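Local structure of acyl-coenzyme A oxidase (Caenorhabditis elegans, 5K3H) at residues T494-K505 and V578-M588. The protein catalyses the FAD-dependent, oxygen-consuming desaturation of acyl-CoAs to (2E)-enoyl-CoAs, with release of hydrogen peroxide, in the first step of peroxisomal beta-oxidation. Sequence-based numbering, arbitrary orientation.
Sequences TFQHIAKRQTLK and VATYALEDGFM
His497 stacks on Phe587 and binds Asp585 where the long helix 489-515 meets the short helix 579-584 in the all-helical C-terminal part of the acyl-CoA oxidase fold; the local axes cross at nearly a right angle. With CG anti to the backbone N (chi1 176°), the imidazole is laid over the Phe587 ring. Its CB lies over the phenyl face, a CH-pi contact, and CG and CD2 continue across that face, CD2 3.4 Å from Phe587 CG. ND1 lies by Phe587 CE1 and CE1 by Phe587 CD1, both at 3.6 Å. The face-to-face stack is nearly parallel, with planes at 9° and ring centroids 3.7 Å apart. ND1 is hydrogen-bonded to Ser474 OG, while at the tip NE2 donates to the syn lone pair of Asp585 OD2 (2.7 Å, 171°). Cutting His497 back to an alanine would probably leave OD2 without this donor and Phe587 without its stacking partner. The same carboxylate accepts, through OD1, from the backbone N of Phe587 in an Asx turn.

One turn on, Arg501 NH2 makes a 3.1 Å salt bridge to Glu584 OE1, and Glu584 OE2 also pairs with Arg597 of the second subunit, extending the network to the dimer interface. Next along the helix from His497, Ile498 CB packs on CB of Tyr581, an ATP-binding residue whose side chain touches Arg533 of the same site. Beside it, Ile498 CD1 rests 3.5 Å from Val578 CG2.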
loop_
_atom_site.group_PDB
_atom_site.type_symbol
_atom_site.label_atom_id
_atom_site.label_comp_id
_atom_site.label_asym_id
_atom_site.label_seq_id
_atom_site.Cartn_x
_atom_site.Cartn_y
_atom_site.Cartn_z
ATOM N N THR B 494 -23.812 -5.084 -20.504
ATOM C CA THR B 494 -23.475 -6.158 -19.570
ATOM C C THR B 494 -23.160 -5.603 -18.178
ATOM O O THR B 494 -23.606 -6.167 -17.171
ATOM C CB THR B 494 -22.313 -6.971 -20.146
ATOM O OG1 THR B 494 -22.725 -7.524 -21.399
ATOM C CG2 THR B 494 -21.893 -8.107 -19.235
ATOM N N PHE B 495 -22.412 -4.491 -18.098
ATOM C CA PHE B 495 -22.201 -3.823 -16.807
ATOM C C PHE B 495 -23.515 -3.299 -16.225
ATOM O O PHE B 495 -23.728 -3.331 -15.006
ATOM C CB PHE B 495 -21.216 -2.656 -16.947
ATOM C CG PHE B 495 -19.792 -3.071 -17.178
ATOM C CD1 PHE B 495 -19.105 -3.782 -16.216
ATOM C CD2 PHE B 495 -19.138 -2.722 -18.339
ATOM C CE1 PHE B 495 -17.815 -4.147 -16.400
ATOM C CE2 PHE B 495 -17.826 -3.097 -18.552
ATOM C CZ PHE B 495 -17.159 -3.803 -17.582
ATOM N N GLN B 496 -24.395 -2.776 -17.077
ATOM C CA GLN B 496 -25.685 -2.319 -16.580
ATOM C C GLN B 496 -26.460 -3.475 -15.962
ATOM O O GLN B 496 -27.029 -3.345 -14.871
ATOM C CB GLN B 496 -26.471 -1.651 -17.714
ATOM C CG GLN B 496 -25.969 -0.259 -18.027
ATOM C CD GLN B 496 -26.664 0.410 -19.222
ATOM O OE1 GLN B 496 -27.306 -0.253 -20.031
ATOM N NE2 GLN B 496 -26.489 1.730 -19.354
ATOM N N HIS B 497 -26.430 -4.638 -16.614
ATOM C CA HIS B 497 -27.132 -5.802 -16.092
ATOM C C HIS B 497 -26.598 -6.218 -14.724
ATOM O O HIS B 497 -27.382 -6.422 -13.788
ATOM C CB HIS B 497 -27.040 -6.967 -17.076
ATOM C CG HIS B 497 -27.664 -8.220 -16.554
ATOM N ND1 HIS B 497 -29.022 -8.465 -16.619
ATOM C CD2 HIS B 497 -27.124 -9.267 -15.883
ATOM C CE1 HIS B 497 -29.282 -9.628 -16.052
ATOM N NE2 HIS B 497 -28.150 -10.132 -15.594
ATOM N N ILE B 498 -25.276 -6.370 -14.572
ATOM C CA ILE B 498 -24.796 -6.901 -13.299
ATOM C C ILE B 498 -24.988 -5.873 -12.185
ATOM O O ILE B 498 -25.333 -6.246 -11.060
ATOM C CB ILE B 498 -23.339 -7.421 -13.371
ATOM C CG1 ILE B 498 -22.320 -6.308 -13.338
ATOM C CG2 ILE B 498 -23.075 -8.318 -14.595
ATOM C CD1 ILE B 498 -20.948 -6.813 -13.760
ATOM N N ALA B 499 -24.828 -4.568 -12.478
ATOM C CA ALA B 499 -25.066 -3.554 -11.450
ATOM C C ALA B 499 -26.534 -3.523 -11.016
ATOM O O ALA B 499 -26.830 -3.407 -9.818
ATOM C CB ALA B 499 -24.618 -2.175 -11.942
ATOM N N LYS B 500 -27.470 -3.603 -11.967
ATOM C CA LYS B 500 -28.879 -3.724 -11.595
ATOM C C LYS B 500 -29.133 -4.998 -10.792
ATOM O O LYS B 500 -29.800 -4.967 -9.747
ATOM C CB LYS B 500 -29.768 -3.711 -12.835
ATOM C CG LYS B 500 -31.247 -4.020 -12.527
ATOM C CD LYS B 500 -32.087 -4.067 -13.799
ATOM C CE LYS B 500 -31.665 -5.266 -14.669
ATOM N NZ LYS B 500 -32.341 -5.306 -16.000
ATOM N N ARG B 501 -28.603 -6.136 -11.257
ATOM C CA ARG B 501 -28.884 -7.385 -10.548
ATOM C C ARG B 501 -28.411 -7.320 -9.097
ATOM O O ARG B 501 -29.144 -7.706 -8.179
ATOM C CB ARG B 501 -28.246 -8.577 -11.249
ATOM C CG ARG B 501 -29.022 -9.858 -11.000
ATOM C CD ARG B 501 -28.243 -11.102 -11.465
ATOM N NE ARG B 501 -27.420 -11.663 -10.389
ATOM C CZ ARG B 501 -26.115 -11.452 -10.245
ATOM N NH1 ARG B 501 -25.469 -10.691 -11.122
ATOM N NH2 ARG B 501 -25.456 -12.007 -9.231
ATOM N N GLN B 502 -27.190 -6.817 -8.871
ATOM C CA GLN B 502 -26.657 -6.725 -7.510
ATOM C C GLN B 502 -27.387 -5.654 -6.697
ATOM O O GLN B 502 -27.542 -5.792 -5.477
ATOM C CB GLN B 502 -25.142 -6.465 -7.555
ATOM C CG GLN B 502 -24.447 -6.374 -6.200
ATOM C CD GLN B 502 -24.498 -7.668 -5.367
ATOM O OE1 GLN B 502 -24.562 -8.785 -5.901
ATOM N NE2 GLN B 502 -24.451 -7.513 -4.041
ATOM N N THR B 503 -27.840 -4.588 -7.346
ATOM C CA THR B 503 -28.617 -3.571 -6.643
ATOM C C THR B 503 -29.948 -4.125 -6.141
ATOM O O THR B 503 -30.328 -3.906 -4.981
ATOM C CB THR B 503 -28.832 -2.365 -7.547
ATOM O OG1 THR B 503 -27.568 -1.736 -7.776
ATOM C CG2 THR B 503 -29.804 -1.378 -6.925
ATOM N N LEU B 504 -30.696 -4.806 -7.011
ATOM C CA LEU B 504 -31.988 -5.337 -6.588
ATOM C C LEU B 504 -31.816 -6.484 -5.590
ATOM O O LEU B 504 -32.612 -6.627 -4.648
ATOM C CB LEU B 504 -32.781 -5.799 -7.810
ATOM C CG LEU B 504 -32.938 -4.765 -8.938
ATOM C CD1 LEU B 504 -33.674 -5.401 -10.119
ATOM C CD2 LEU B 504 -33.605 -3.448 -8.524
ATOM N N LYS B 505 -30.790 -7.319 -5.781
ATOM C CA LYS B 505 -30.572 -8.423 -4.854
ATOM C C LYS B 505 -30.294 -7.899 -3.450
ATOM O O LYS B 505 -30.953 -8.296 -2.476
ATOM C CB LYS B 505 -29.409 -9.280 -5.346
ATOM C CG LYS B 505 -29.075 -10.419 -4.419
ATOM C CD LYS B 505 -27.819 -11.169 -4.827
ATOM C CE LYS B 505 -27.522 -12.284 -3.820
ATOM N NZ LYS B 505 -26.606 -13.292 -4.388
ATOM N N VAL B 578 -15.031 -8.381 -12.498
ATOM C CA VAL B 578 -16.313 -8.578 -11.817
ATOM C C VAL B 578 -17.078 -9.749 -12.446
ATOM O O VAL B 578 -18.317 -9.740 -12.518
ATOM C CB VAL B 578 -17.135 -7.277 -11.840
ATOM C CG1 VAL B 578 -16.354 -6.165 -11.165
ATOM C CG2 VAL B 578 -17.518 -6.881 -13.267
ATOM N N ALA B 579 -16.322 -10.756 -12.917
ATOM C CA ALA B 579 -16.877 -11.851 -13.708
ATOM C C ALA B 579 -17.910 -12.667 -12.939
ATOM O O ALA B 579 -18.885 -13.154 -13.530
ATOM C CB ALA B 579 -15.743 -12.750 -14.202
ATOM N N THR B 580 -17.700 -12.859 -11.631
ATOM C CA THR B 580 -18.652 -13.615 -10.814
ATOM C C THR B 580 -20.084 -13.107 -10.975
ATOM O O THR B 580 -21.015 -13.892 -11.176
ATOM C CB THR B 580 -18.221 -13.569 -9.347
ATOM O OG1 THR B 580 -17.036 -14.361 -9.189
ATOM C CG2 THR B 580 -19.315 -14.104 -8.421
ATOM N N TYR B 581 -20.285 -11.791 -10.905
ATOM C CA TYR B 581 -21.637 -11.253 -11.035
ATOM C C TYR B 581 -22.240 -11.549 -12.413
ATOM O O TYR B 581 -23.467 -11.650 -12.548
ATOM C CB TYR B 581 -21.613 -9.745 -10.755
ATOM C CG TYR B 581 -21.026 -9.413 -9.410
ATOM C CD1 TYR B 581 -21.771 -9.573 -8.257
ATOM C CD2 TYR B 581 -19.715 -8.963 -9.291
ATOM C CE1 TYR B 581 -21.239 -9.298 -7.014
ATOM C CE2 TYR B 581 -19.161 -8.666 -8.041
ATOM C CZ TYR B 581 -19.934 -8.838 -6.894
ATOM O OH TYR B 581 -19.421 -8.563 -5.625
ATOM N N ALA B 582 -21.406 -11.649 -13.457
ATOM C CA ALA B 582 -21.917 -11.930 -14.801
ATOM C C ALA B 582 -22.270 -13.401 -14.969
ATOM O O ALA B 582 -23.234 -13.739 -15.669
ATOM C CB ALA B 582 -20.895 -11.499 -15.860
ATOM N N LEU B 583 -21.495 -14.284 -14.332
ATOM C CA LEU B 583 -21.694 -15.716 -14.459
ATOM C C LEU B 583 -22.821 -16.225 -13.570
ATOM O O LEU B 583 -23.434 -17.250 -13.895
ATOM C CB LEU B 583 -20.395 -16.447 -14.093
ATOM C CG LEU B 583 -19.131 -16.252 -14.957
ATOM C CD1 LEU B 583 -17.898 -16.661 -14.180
ATOM C CD2 LEU B 583 -19.209 -17.065 -16.250
ATOM N N GLU B 584 -23.129 -15.535 -12.467
ATOM C CA GLU B 584 -23.934 -16.172 -11.429
ATOM C C GLU B 584 -25.318 -16.549 -11.933
ATOM O O GLU B 584 -25.817 -17.644 -11.640
ATOM C CB GLU B 584 -24.066 -15.284 -10.202
ATOM C CG GLU B 584 -23.762 -16.053 -8.935
ATOM C CD GLU B 584 -24.078 -15.254 -7.679
ATOM O OE1 GLU B 584 -23.718 -14.035 -7.644
ATOM O OE2 GLU B 584 -24.737 -15.846 -6.767
ATOM N N ASP B 585 -25.955 -15.664 -12.684
ATOM C CA ASP B 585 -27.275 -15.937 -13.215
ATOM C C ASP B 585 -27.238 -16.505 -14.637
ATOM O O ASP B 585 -28.278 -16.542 -15.301
ATOM C CB ASP B 585 -28.088 -14.652 -13.218
ATOM C CG ASP B 585 -27.442 -13.570 -14.052
ATOM O OD1 ASP B 585 -26.259 -13.710 -14.405
ATOM O OD2 ASP B 585 -28.126 -12.587 -14.395
ATOM N N GLY B 586 -26.079 -16.975 -15.099
ATOM C CA GLY B 586 -25.928 -17.397 -16.479
ATOM C C GLY B 586 -26.004 -16.301 -17.524
ATOM O O GLY B 586 -26.157 -16.595 -18.711
ATOM N N PHE B 587 -25.872 -15.036 -17.132
ATOM C CA PHE B 587 -25.921 -13.966 -18.124
ATOM C C PHE B 587 -24.744 -14.059 -19.089
ATOM O O PHE B 587 -24.864 -13.664 -20.255
ATOM C CB PHE B 587 -25.976 -12.597 -17.441
ATOM C CG PHE B 587 -26.387 -11.485 -18.364
ATOM C CD1 PHE B 587 -27.726 -11.352 -18.747
ATOM C CD2 PHE B 587 -25.455 -10.572 -18.865
ATOM C CE1 PHE B 587 -28.132 -10.329 -19.603
ATOM C CE2 PHE B 587 -25.861 -9.542 -19.734
ATOM C CZ PHE B 587 -27.194 -9.425 -20.101
ATOM N N MET B 588 -23.575 -14.488 -18.606
ATOM C CA MET B 588 -22.426 -14.825 -19.452
ATOM C C MET B 588 -22.085 -16.310 -19.350
ATOM O O MET B 588 -22.212 -16.934 -18.289
ATOM C CB MET B 588 -21.171 -14.011 -19.081
ATOM C CG MET B 588 -21.055 -12.663 -19.765
ATOM S SD MET B 588 -19.538 -11.694 -19.425
ATOM C CE MET B 588 -18.221 -12.620 -20.194
#